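Local coordinates for SOXX (PDB 2C1D), which probably carries electrons through its covalently bound heme c as part of the SoxXA cytochrome complex, which initiates chemotrophic sulfur oxidation, at residues C44-A49 and P56-P61; A93-D98 and L120-I125; D98-P103 and E114-I119. All blocks are in the same frame, centred on the assembly; numbering follows the deposited sequence.

Interaction 1: residues C44-A49 and P56-P61; sequences CHQIGA and PGTIAP. With HEC (heme c), chain O.
The end of the CXXCH heme-attachment motif, Cys44 and His45, is held against the loop 56-61 where the chain is attached to the heme c. Cys44 SG is covalently bonded to the heme vinyl-derived carbon CAC, and on the next residue His45 NE2 binds the iron at 2.3 Å; Met91 supplies the axial ligand across the heme. A chi1 of -61° sets His45 CG opposite the carbonyl carbon and directs the ring to the iron. The loop grips the backbone between these two attachments: Ala60 N donates to Cys44 O at 3.0 Å, a fairly straight bond (164°) whose donor lies well off the carbonyl plane. Ile59 packs alongside the thioether arm, its CB 3.7 Å from Cys44 CB. The imidazole of His45 has the heme carbon C1C over one face and Pro61 O over the opposite one, 3.8 Å from ND1. One water ties three backbone groups together, accepting from Gln46 N and donating to Gly57 O and Ala60 O, the last at 2.7 Å. Farther out, the extended Gln46 side chain lays CG against Pro56 CB at 3.7 Å, and a second water links its NE2 to Pro56 O. Beyond the contact, Thr58 OG1 is hydrogen-bonded to Met191 N of the SoxA chain, which places this loop at the subunit interface. The whole is a His/Met heme site consistent with a class I-like cytochrome c.

Interaction 2: residues A93-D98 and L120-I125; sequences AFYKVD and LNAQQI. With HEC (heme c), chain O.
With chi1 at -72°, Phe94 sets its ring beside its own backbone N, whereas Tyr95, with chi1 at -156°, has CG opposite its backbone N and beside the carbonyl carbon, so that consecutive aromatics meet different parts of segment 120-125. The Phe94 and Leu120 side chains run alongside each other in a common direction, CD2 of the Phe94 ring 3.8 Å from Leu120 CD1. One face of that ring receives the heme carbon CBB, 3.7 Å from Phe94 CE1 and offset toward the rim. The backbones are joined by a nearly straight bond, Leu120 N to Phe94 O at 3.0 Å. Tyr95 turns an edge to Leu120 O, 3.5 Å from its CD1, and carries its hydroxyl past the start of the helix, where OH touches Ala122 CB at 3.4 Å; the polar end is satisfied by Thr3 O. Ile125, in the first turn of the helix, places CD1 4.0 Å from Phe94 CB and rests on Val79 of helix 72-81. Asn121 holds the N-cap position, and its backbone N donates to Gln124 OE1 at 2.9 Å. The arrangement joins the loop after the methionine ligand to the C-terminal helix, as in the cytochrome c fold, with an aromatic lining the heme pocket.

Interaction 3: residues D98-P103 and E114-I119; sequences DGFVRP and EPLAPI
The carboxylate of Glu114 and the ring of Phe100 are turned 64° against each other, far from stacked, and OE1 approaches the ring obliquely, 3.3 Å from Phe100 CD1. Leu116 CD2 also reaches the ring obliquely. Within segment 98-103 itself, the carbonyl oxygen of Asp98 sits over the centre of one ring face, 3.9 Å above the plane of Phe100. What fixes the carboxylate is the backbone just beside the ring: Phe100 N donates to the syn lone pair of Glu114 OE1, the one on the side of the other oxygen, at 3.0 Å. That other oxygen, OE2, accepts from a water that also donates to Phe100 O, so the amide and the carbonyl of one residue are both tied to a single carboxylate. The Glu114 chain can span this gap because it is extended beyond CG (chi2 175°). On its way it passes Asp98, CB to Glu114 CD 3.8 Å, and crosses Pro103 at about a right angle, with OE1 3.5 Å from Pro103 CB.

Leu116 completes the apolar part, its CD2 3.8 Å from Phe100 CD1 and 4.2 Å from Pro103 CB. Gly99, with phi at 86°, adopts a backbone shape that suits glycine. The SoxA chain lies against this surface: Phe100 packs on its Gly174, Leu116 on its Gln175, and Arg102 reaches its Phe234 in a cation-pi contact. Asp98 forms a salt bridge with Lys6, which probably eases the presence of a second carboxylate, its OD2 being 5.4 Å from Glu114 OE2. The chemistry implies that an acidic side chain closes this loop at the subunit boundary, its carboxylate holding a main-chain amide directly and a carbonyl through water, with Leu116 and Pro103 beside it.

In the fold
Interactions 1 and 2 meet the same heme c from different parts of the chain: the first provides a covalent cysteine and the histidine ligand, the second a phenylalanine against the porphyrin periphery. Their centres are 21 Å apart and their nearest atoms about 8 Å apart; they do not touch each other, but both touch the heme. Interaction 3 lies farther out, with the side chain of Phe100 about 13 Å from a bound heme, yet it adjoins interaction 2, the centres being 11 Å apart. The two share Asp98, a probable hydrogen bond runs from Leu116 N to Val97 O at 2.9 Å, and Ile119 CG2 packs 3.7 Å from Phe94 CD2, linking the SoxA-facing loop to the heme pocket.

Interaction 1: residues C44-A49 and P56-P61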
loop_
_atom_site.group_PDB
_atom_site.type_symbol
_atom_site.label_atom_id
_atom_site.label_comp_id
_atom_site.label_asym_id
_atom_site.label_seq_id
_atom_site.Cartn_x
_atom_site.Cartn_y
_atom_site.Cartn_z
ATOM N N CYS B 44 6.315 -6.535 -13.442
ATOM C CA CYS B 44 4.987 -6.847 -13.969
ATOM C C CYS B 44 4.938 -7.968 -15.014
ATOM O O CYS B 44 3.921 -8.668 -15.083
ATOM C CB CYS B 44 4.373 -5.585 -14.559
ATOM S SG CYS B 44 4.106 -4.323 -13.306
ATOM N N HIS B 45 6.011 -8.132 -15.802
ATOM C CA HIS B 45 6.102 -9.105 -16.908
ATOM C C HIS B 45 7.141 -10.187 -16.690
ATOM O O HIS B 45 8.275 -9.911 -16.304
ATOM C CB HIS B 45 6.543 -8.443 -18.231
ATOM C CG HIS B 45 5.629 -7.376 -18.749
ATOM N ND1 HIS B 45 4.370 -7.157 -18.255
ATOM C CD2 HIS B 45 5.803 -6.456 -19.722
ATOM C CE1 HIS B 45 3.816 -6.147 -18.900
ATOM N NE2 HIS B 45 4.671 -5.691 -19.779
ATOM N N GLN B 46 6.781 -11.418 -17.027
ATOM C CA GLN B 46 7.758 -12.488 -17.150
ATOM C C GLN B 46 8.496 -12.314 -18.477
ATOM O O GLN B 46 7.948 -11.780 -19.422
ATOM C CB GLN B 46 7.069 -13.857 -17.162
ATOM C CG GLN B 46 6.671 -14.397 -15.797
ATOM C CD GLN B 46 5.652 -15.555 -15.887
ATOM O OE1 GLN B 46 5.322 -16.016 -16.991
ATOM N NE2 GLN B 46 5.155 -16.018 -14.726
ATOM N N ILE B 47 9.744 -12.748 -18.517
ATOM C CA ILE B 47 10.516 -12.810 -19.745
ATOM C C ILE B 47 11.183 -14.174 -19.787
ATOM O O ILE B 47 12.226 -14.404 -19.163
ATOM C CB ILE B 47 11.571 -11.680 -19.820
ATOM C CG1 ILE B 47 10.955 -10.314 -19.504
ATOM C CG2 ILE B 47 12.207 -11.671 -21.206
ATOM C CD1 ILE B 47 11.951 -9.178 -19.522
ATOM N N GLY B 48 10.546 -15.108 -20.481
ATOM C CA GLY B 48 11.062 -16.468 -20.581
ATOM C C GLY B 48 12.464 -16.567 -21.153
ATOM O O GLY B 48 13.253 -17.411 -20.732
ATOM N N ALA B 49 12.792 -15.675 -22.076
ATOM C CA ALA B 49 14.129 -15.614 -22.654
ATOM C C ALA B 49 15.206 -15.252 -21.638
ATOM O O ALA B 49 16.384 -15.417 -21.909
ATOM C CB ALA B 49 14.159 -14.632 -23.807
ATOM N N PRO B 56 9.770 -12.816 -11.306
ATOM C CA PRO B 56 9.035 -12.063 -12.341
ATOM C C PRO B 56 7.572 -11.944 -11.959
ATOM O O PRO B 56 7.022 -12.874 -11.377
ATOM C CB PRO B 56 9.186 -12.925 -13.583
ATOM C CG PRO B 56 9.408 -14.313 -13.033
ATOM C CD PRO B 56 10.226 -14.132 -11.799
ATOM N N GLY B 57 6.947 -10.818 -12.279
ATOM C CA GLY B 57 5.576 -10.578 -11.890
ATOM C C GLY B 57 4.588 -11.289 -12.794
ATOM O O GLY B 57 4.982 -11.865 -13.813
ATOM N N THR B 58 3.317 -11.221 -12.422
ATOM C CA THR B 58 2.220 -11.816 -13.183
ATOM C C THR B 58 1.129 -10.802 -13.410
ATOM O O THR B 58 -0.032 -11.171 -13.614
ATOM C CB THR B 58 1.622 -13.044 -12.452
ATOM O OG1 THR B 58 1.286 -12.703 -11.094
ATOM C CG2 THR B 58 2.647 -14.155 -12.331
ATOM N N ILE B 59 1.495 -9.524 -13.387
ATOM C CA ILE B 59 0.549 -8.439 -13.633
ATOM C C ILE B 59 0.081 -8.463 -15.103
ATOM O O ILE B 59 -1.097 -8.236 -15.410
ATOM C CB ILE B 59 1.227 -7.093 -13.325
ATOM C CG1 ILE B 59 1.601 -6.977 -11.831
ATOM C CG2 ILE B 59 0.385 -5.886 -13.802
ATOM C CD1 ILE B 59 0.447 -7.009 -10.850
ATOM N N ALA B 60 1.021 -8.703 -16.003
ATOM C CA ALA B 60 0.707 -8.710 -17.420
ATOM C C ALA B 60 1.361 -9.893 -18.086
ATOM O O ALA B 60 2.298 -10.463 -17.546
ATOM C CB ALA B 60 1.177 -7.425 -18.035
ATOM N N PRO B 61 0.872 -10.275 -19.267
ATOM C CA PRO B 61 1.444 -11.413 -19.999
ATOM C C PRO B 61 2.960 -11.296 -20.269
ATOM O O PRO B 61 3.515 -10.177 -20.313
ATOM C CB PRO B 61 0.648 -11.413 -21.320
ATOM C CG PRO B 61 -0.667 -10.790 -20.963
ATOM C CD PRO B 61 -0.266 -9.674 -19.988
HETATM FE FE HEC O . 4.418 -3.439 -19.875
HETATM C CHA HEC O . 1.825 -4.165 -21.970
HETATM C CHB HEC O . 6.626 -3.833 -22.409
HETATM C CHC HEC O . 6.917 -2.435 -17.823
HETATM C CHD HEC O . 2.258 -3.430 -17.167
HETATM N NA HEC O . 4.249 -3.888 -21.845
HETATM C C1A HEC O . 3.092 -4.206 -22.492
HETATM C C2A HEC O . 3.437 -4.582 -23.845
HETATM C C3A HEC O . 4.776 -4.496 -23.978
HETATM C C4A HEC O . 5.302 -4.044 -22.702
HETATM C CMA HEC O . 5.672 -4.785 -25.196
HETATM C CAA HEC O . 2.390 -4.980 -24.886
HETATM C CBA HEC O . 1.736 -6.312 -24.547
HETATM C CGA HEC O . 2.646 -7.349 -25.086
HETATM O O1A HEC O . 2.748 -7.410 -26.331
HETATM O O2A HEC O . 3.272 -8.102 -24.303
HETATM N NB HEC O . 6.373 -3.214 -20.065
HETATM C C1B HEC O . 7.100 -3.352 -21.227
HETATM C C2B HEC O . 8.456 -2.881 -20.996
HETATM C C3B HEC O . 8.548 -2.506 -19.718
HETATM C C4B HEC O . 7.236 -2.695 -19.125
HETATM C CMB HEC O . 9.580 -2.923 -22.043
HETATM C CAB HEC O . 9.818 -1.929 -19.026
HETATM C CBB HEC O . 10.313 -0.845 -19.719
HETATM N NC HEC O . 4.580 -3.016 -17.826
HETATM C C1C HEC O . 5.712 -2.612 -17.210
HETATM C C2C HEC O . 5.424 -2.498 -15.782
HETATM C C3C HEC O . 4.098 -2.628 -15.617
HETATM C C4C HEC O . 3.566 -3.068 -16.904
HETATM C CMC HEC O . 6.394 -1.897 -14.751
HETATM C CAC HEC O . 3.247 -2.559 -14.297
HETATM C CBC HEC O . 3.303 -1.472 -13.514
HETATM N ND HEC O . 2.348 -3.725 -19.604
HETATM C C1D HEC O . 1.677 -3.709 -18.389
HETATM C C2D HEC O . 0.285 -4.021 -18.624
HETATM C C3D HEC O . 0.162 -4.252 -20.135
HETATM C C4D HEC O . 1.491 -4.057 -20.645
HETATM C CMD HEC O . -0.863 -4.116 -17.580
HETATM C CAD HEC O . -1.092 -4.641 -20.970
HETATM C CBD HEC O . -1.760 -3.354 -21.452
HETATM C CGD HEC O . -3.215 -3.275 -21.036
HETATM O O1D HEC O . -3.540 -2.505 -20.069
HETATM O O2D HEC O . -4.023 -4.001 -21.692
HETATM O O HOH W 1 3.913 -12.268 -16.439
HETATM O O HOH W 2 6.104 -15.383 -11.893
#

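Interaction 2: residues A93-D98 and L120-I125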
loop_
_atom_site.group_PDB
_atom_site.type_symbol
_atom_site.label_atom_id
_atom_site.label_comp_id
_atom_site.label_asym_id
_atom_site.label_seq_id
_atom_site.Cartn_x
_atom_site.Cartn_y
_atom_site.Cartn_z
ATOM N N ALA B 93 4.353 5.228 -17.963
ATOM C CA ALA B 93 5.010 5.798 -19.137
ATOM C C ALA B 93 6.440 6.043 -18.761
ATOM O O ALA B 93 6.715 6.702 -17.756
ATOM C CB ALA B 93 4.352 7.099 -19.551
ATOM N N PHE B 94 7.349 5.508 -19.562
ATOM C CA PHE B 94 8.774 5.633 -19.269
ATOM C C PHE B 94 9.439 6.870 -19.859
ATOM O O PHE B 94 10.565 7.179 -19.498
ATOM C CB PHE B 94 9.481 4.345 -19.656
ATOM C CG PHE B 94 9.164 3.211 -18.722
ATOM C CD1 PHE B 94 8.124 2.345 -18.986
ATOM C CD2 PHE B 94 9.898 3.030 -17.557
ATOM C CE1 PHE B 94 7.819 1.295 -18.087
ATOM C CE2 PHE B 94 9.605 1.978 -16.675
ATOM C CZ PHE B 94 8.565 1.121 -16.954
ATOM N N TYR B 95 8.708 7.630 -20.672
ATOM C CA TYR B 95 9.242 8.844 -21.302
ATOM C C TYR B 95 8.229 9.986 -21.192
ATOM O O TYR B 95 7.785 10.552 -22.190
ATOM C CB TYR B 95 9.620 8.548 -22.768
ATOM C CG TYR B 95 10.670 9.468 -23.343
ATOM C CD1 TYR B 95 11.950 9.542 -22.787
ATOM C CD2 TYR B 95 10.397 10.260 -24.462
ATOM C CE1 TYR B 95 12.934 10.394 -23.323
ATOM C CE2 TYR B 95 11.384 11.086 -25.015
ATOM C CZ TYR B 95 12.649 11.137 -24.446
ATOM O OH TYR B 95 13.607 11.962 -24.977
ATOM N N LYS B 96 7.866 10.305 -19.952
ATOM C CA LYS B 96 6.824 11.271 -19.642
ATOM C C LYS B 96 7.289 12.116 -18.486
ATOM O O LYS B 96 7.874 11.614 -17.526
ATOM C CB LYS B 96 5.514 10.579 -19.257
ATOM C CG LYS B 96 4.338 11.522 -19.065
ATOM C CD LYS B 96 3.039 10.733 -18.840
ATOM C CE LYS B 96 1.844 11.630 -18.514
ATOM N NZ LYS B 96 0.576 10.830 -18.546
ATOM N N VAL B 97 7.049 13.413 -18.579
ATOM C CA VAL B 97 7.665 14.337 -17.642
ATOM C C VAL B 97 6.700 15.248 -16.916
ATOM O O VAL B 97 7.083 15.922 -15.970
ATOM C CB VAL B 97 8.737 15.197 -18.348
ATOM C CG1 VAL B 97 9.868 14.326 -18.858
ATOM C CG2 VAL B 97 8.113 16.024 -19.476
ATOM N N ASP B 98 5.439 15.263 -17.319
ATOM C CA ASP B 98 4.477 16.135 -16.652
ATOM C C ASP B 98 3.051 15.619 -16.796
ATOM O O ASP B 98 2.814 14.594 -17.438
ATOM C CB ASP B 98 4.633 17.586 -17.151
ATOM C CG ASP B 98 4.168 17.792 -18.607
ATOM O OD1 ASP B 98 3.861 16.819 -19.329
ATOM O OD2 ASP B 98 4.079 18.924 -19.119
ATOM N N LEU B 120 13.097 6.675 -17.903
ATOM C CA LEU B 120 14.188 6.263 -18.761
ATOM C C LEU B 120 14.581 7.404 -19.714
ATOM O O LEU B 120 13.725 8.146 -20.174
ATOM C CB LEU B 120 13.746 5.049 -19.561
ATOM C CG LEU B 120 13.448 3.769 -18.764
ATOM C CD1 LEU B 120 12.953 2.683 -19.723
ATOM C CD2 LEU B 120 14.672 3.294 -18.048
ATOM N N ASN B 121 15.868 7.548 -20.018
ATOM C CA ASN B 121 16.275 8.532 -21.027
ATOM C C ASN B 121 16.015 7.978 -22.448
ATOM O O ASN B 121 15.624 6.835 -22.601
ATOM C CB ASN B 121 17.714 9.040 -20.787
ATOM C CG ASN B 121 18.783 7.974 -20.961
ATOM O OD1 ASN B 121 19.755 7.873 -20.167
ATOM N ND2 ASN B 121 18.655 7.205 -22.006
ATOM N N ALA B 122 16.229 8.780 -23.478
ATOM C CA ALA B 122 15.827 8.398 -24.860
ATOM C C ALA B 122 16.578 7.210 -25.412
ATOM O O ALA B 122 15.989 6.356 -26.062
ATOM C CB ALA B 122 15.932 9.576 -25.797
ATOM N N GLN B 123 17.883 7.136 -25.153
ATOM C CA GLN B 123 18.684 6.017 -25.622
ATOM C C GLN B 123 18.315 4.741 -24.875
ATOM O O GLN B 123 18.352 3.659 -25.462
ATOM C CB GLN B 123 20.200 6.285 -25.474
ATOM C CG GLN B 123 21.085 5.228 -26.117
ATOM C CD GLN B 123 20.803 5.051 -27.598
ATOM O OE1 GLN B 123 20.671 3.911 -28.104
ATOM N NE2 GLN B 123 20.685 6.164 -28.298
ATOM N N GLN B 124 17.971 4.859 -23.592
ATOM C CA GLN B 124 17.516 3.690 -22.820
ATOM C C GLN B 124 16.259 3.086 -23.459
ATOM O O GLN B 124 16.166 1.863 -23.607
ATOM C CB GLN B 124 17.251 4.072 -21.360
ATOM C CG GLN B 124 18.587 4.183 -20.588
ATOM C CD GLN B 124 18.450 4.773 -19.217
ATOM O OE1 GLN B 124 17.497 5.457 -18.939
ATOM N NE2 GLN B 124 19.425 4.521 -18.366
ATOM N N ILE B 125 15.339 3.950 -23.880
ATOM C CA ILE B 125 14.135 3.493 -24.577
ATOM C C ILE B 125 14.535 2.745 -25.849
ATOM O O ILE B 125 14.015 1.670 -26.118
ATOM C CB ILE B 125 13.164 4.666 -24.950
ATOM C CG1 ILE B 125 12.730 5.497 -23.744
ATOM C CG2 ILE B 125 11.926 4.128 -25.737
ATOM C CD1 ILE B 125 11.749 4.915 -22.873
HETATM FE FE HEC O . 4.418 -3.439 -19.875
HETATM C CHA HEC O . 1.825 -4.165 -21.970
HETATM C CHB HEC O . 6.626 -3.833 -22.409
HETATM C CHC HEC O . 6.917 -2.435 -17.823
HETATM C CHD HEC O . 2.258 -3.430 -17.167
HETATM N NA HEC O . 4.249 -3.888 -21.845
HETATM C C1A HEC O . 3.092 -4.206 -22.492
HETATM C C2A HEC O . 3.437 -4.582 -23.845
HETATM C C3A HEC O . 4.776 -4.496 -23.978
HETATM C C4A HEC O . 5.302 -4.044 -22.702
HETATM C CMA HEC O . 5.672 -4.785 -25.196
HETATM C CAA HEC O . 2.390 -4.980 -24.886
HETATM C CBA HEC O . 1.736 -6.312 -24.547
HETATM C CGA HEC O . 2.646 -7.349 -25.086
HETATM O O1A HEC O . 2.748 -7.410 -26.331
HETATM O O2A HEC O . 3.272 -8.102 -24.303
HETATM N NB HEC O . 6.373 -3.214 -20.065
HETATM C C1B HEC O . 7.100 -3.352 -21.227
HETATM C C2B HEC O . 8.456 -2.881 -20.996
HETATM C C3B HEC O . 8.548 -2.506 -19.718
HETATM C C4B HEC O . 7.236 -2.695 -19.125
HETATM C CMB HEC O . 9.580 -2.923 -22.043
HETATM C CAB HEC O . 9.818 -1.929 -19.026
HETATM C CBB HEC O . 10.313 -0.845 -19.719
HETATM N NC HEC O . 4.580 -3.016 -17.826
HETATM C C1C HEC O . 5.712 -2.612 -17.210
HETATM C C2C HEC O . 5.424 -2.498 -15.782
HETATM C C3C HEC O . 4.098 -2.628 -15.617
HETATM C C4C HEC O . 3.566 -3.068 -16.904
HETATM C CMC HEC O . 6.394 -1.897 -14.751
HETATM C CAC HEC O . 3.247 -2.559 -14.297
HETATM C CBC HEC O . 3.303 -1.472 -13.514
HETATM N ND HEC O . 2.348 -3.725 -19.604
HETATM C C1D HEC O . 1.677 -3.709 -18.389
HETATM C C2D HEC O . 0.285 -4.021 -18.624
HETATM C C3D HEC O . 0.162 -4.252 -20.135
HETATM C C4D HEC O . 1.491 -4.057 -20.645
HETATM C CMD HEC O . -0.863 -4.116 -17.580
HETATM C CAD HEC O . -1.092 -4.641 -20.970
HETATM C CBD HEC O . -1.760 -3.354 -21.452
HETATM C CGD HEC O . -3.215 -3.275 -21.036
HETATM O O1D HEC O . -3.540 -2.505 -20.069
HETATM O O2D HEC O . -4.023 -4.001 -21.692
#

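Interaction 3: residues D98-P103 and E114-I119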
loop_
_atom_site.group_PDB
_atom_site.type_symbol
_atom_site.label_atom_id
_atom_site.label_comp_id
_atom_site.label_asym_id
_atom_site.label_seq_id
_atom_site.Cartn_x
_atom_site.Cartn_y
_atom_site.Cartn_z
ATOM N N ASP B 98 5.439 15.263 -17.319
ATOM C CA ASP B 98 4.477 16.135 -16.652
ATOM C C ASP B 98 3.051 15.619 -16.796
ATOM O O ASP B 98 2.814 14.594 -17.438
ATOM C CB ASP B 98 4.633 17.586 -17.151
ATOM C CG ASP B 98 4.168 17.792 -18.607
ATOM O OD1 ASP B 98 3.861 16.819 -19.329
ATOM O OD2 ASP B 98 4.079 18.924 -19.119
ATOM N N GLY B 99 2.100 16.332 -16.204
ATOM C CA GLY B 99 0.695 15.940 -16.209
ATOM C C GLY B 99 0.361 14.972 -15.074
ATOM O O GLY B 99 -0.586 14.182 -15.171
ATOM N N PHE B 100 1.144 15.025 -14.002
ATOM C CA PHE B 100 0.958 14.097 -12.875
ATOM C C PHE B 100 0.205 14.741 -11.733
ATOM O O PHE B 100 0.118 15.982 -11.615
ATOM C CB PHE B 100 2.317 13.603 -12.359
ATOM C CG PHE B 100 3.155 12.983 -13.410
ATOM C CD1 PHE B 100 4.430 13.475 -13.690
ATOM C CD2 PHE B 100 2.686 11.899 -14.126
ATOM C CE1 PHE B 100 5.209 12.904 -14.677
ATOM C CE2 PHE B 100 3.455 11.318 -15.112
ATOM C CZ PHE B 100 4.710 11.827 -15.410
ATOM N N VAL B 101 -0.353 13.880 -10.885
ATOM C CA VAL B 101 -0.977 14.296 -9.663
ATOM C C VAL B 101 0.009 14.074 -8.505
ATOM O O VAL B 101 0.497 12.950 -8.289
ATOM C CB VAL B 101 -2.295 13.537 -9.409
ATOM C CG1 VAL B 101 -3.032 14.152 -8.257
ATOM C CG2 VAL B 101 -3.172 13.519 -10.672
ATOM N N ARG B 102 0.321 15.151 -7.795
ATOM C CA ARG B 102 1.336 15.153 -6.748
ATOM C C ARG B 102 2.657 14.613 -7.264
ATOM O O ARG B 102 3.169 13.600 -6.768
ATOM C CB ARG B 102 0.866 14.348 -5.542
ATOM C CG ARG B 102 -0.394 14.894 -4.870
ATOM C CD ARG B 102 -0.702 14.235 -3.533
ATOM N NE ARG B 102 0.231 14.589 -2.447
ATOM C CZ ARG B 102 0.075 15.593 -1.590
ATOM N NH1 ARG B 102 0.982 15.804 -0.662
ATOM N NH2 ARG B 102 -0.973 16.385 -1.634
ATOM N N PRO B 103 3.232 15.261 -8.282
ATOM C CA PRO B 103 4.487 14.764 -8.836
ATOM C C PRO B 103 5.552 14.743 -7.754
ATOM O O PRO B 103 5.680 15.704 -6.949
ATOM C CB PRO B 103 4.815 15.767 -9.963
ATOM C CG PRO B 103 4.082 17.008 -9.605
ATOM C CD PRO B 103 2.795 16.507 -8.946
ATOM N N GLU B 114 7.675 19.805 -12.106
ATOM C CA GLU B 114 7.564 19.397 -13.486
ATOM C C GLU B 114 8.179 20.502 -14.339
ATOM O O GLU B 114 8.063 21.674 -13.971
ATOM C CB GLU B 114 6.101 19.169 -13.853
ATOM C CG GLU B 114 5.549 17.930 -13.172
ATOM C CD GLU B 114 4.065 17.715 -13.388
ATOM O OE1 GLU B 114 3.604 16.583 -13.196
ATOM O OE2 GLU B 114 3.354 18.668 -13.731
ATOM N N PRO B 115 8.818 20.163 -15.464
ATOM C CA PRO B 115 8.966 18.779 -15.941
ATOM C C PRO B 115 9.976 18.000 -15.142
ATOM O O PRO B 115 11.052 18.496 -14.824
ATOM C CB PRO B 115 9.444 18.944 -17.392
ATOM C CG PRO B 115 10.072 20.295 -17.447
ATOM C CD PRO B 115 9.444 21.133 -16.383
ATOM N N LEU B 116 9.594 16.775 -14.814
ATOM C CA LEU B 116 10.469 15.794 -14.201
ATOM C C LEU B 116 11.440 15.208 -15.216
ATOM O O LEU B 116 11.156 15.186 -16.429
ATOM C CB LEU B 116 9.613 14.645 -13.667
ATOM C CG LEU B 116 9.123 14.618 -12.218
ATOM C CD1 LEU B 116 9.010 15.975 -11.551
ATOM C CD2 LEU B 116 7.841 13.801 -12.091
ATOM N N ALA B 117 12.552 14.665 -14.737
ATOM C CA ALA B 117 13.302 13.718 -15.561
ATOM C C ALA B 117 12.388 12.540 -15.911
ATOM O O ALA B 117 11.662 12.031 -15.039
ATOM C CB ALA B 117 14.532 13.200 -14.828
ATOM N N PRO B 118 12.446 12.058 -17.146
ATOM C CA PRO B 118 11.681 10.858 -17.497
ATOM C C PRO B 118 12.309 9.662 -16.787
ATOM O O PRO B 118 13.490 9.725 -16.417
ATOM C CB PRO B 118 11.867 10.753 -19.009
ATOM C CG PRO B 118 13.188 11.388 -19.262
ATOM C CD PRO B 118 13.256 12.535 -18.283
ATOM N N ILE B 119 11.540 8.603 -16.573
ATOM C CA ILE B 119 12.070 7.456 -15.839
ATOM C C ILE B 119 13.248 6.825 -16.600
ATOM O O ILE B 119 14.265 6.468 -16.021
ATOM C CB ILE B 119 10.942 6.418 -15.542
ATOM C CG1 ILE B 119 9.848 7.065 -14.660
ATOM C CG2 ILE B 119 11.548 5.121 -14.919
ATOM C CD1 ILE B 119 8.535 6.285 -14.652
HETATM O O HOH W 3 0.851 18.200 -12.851
#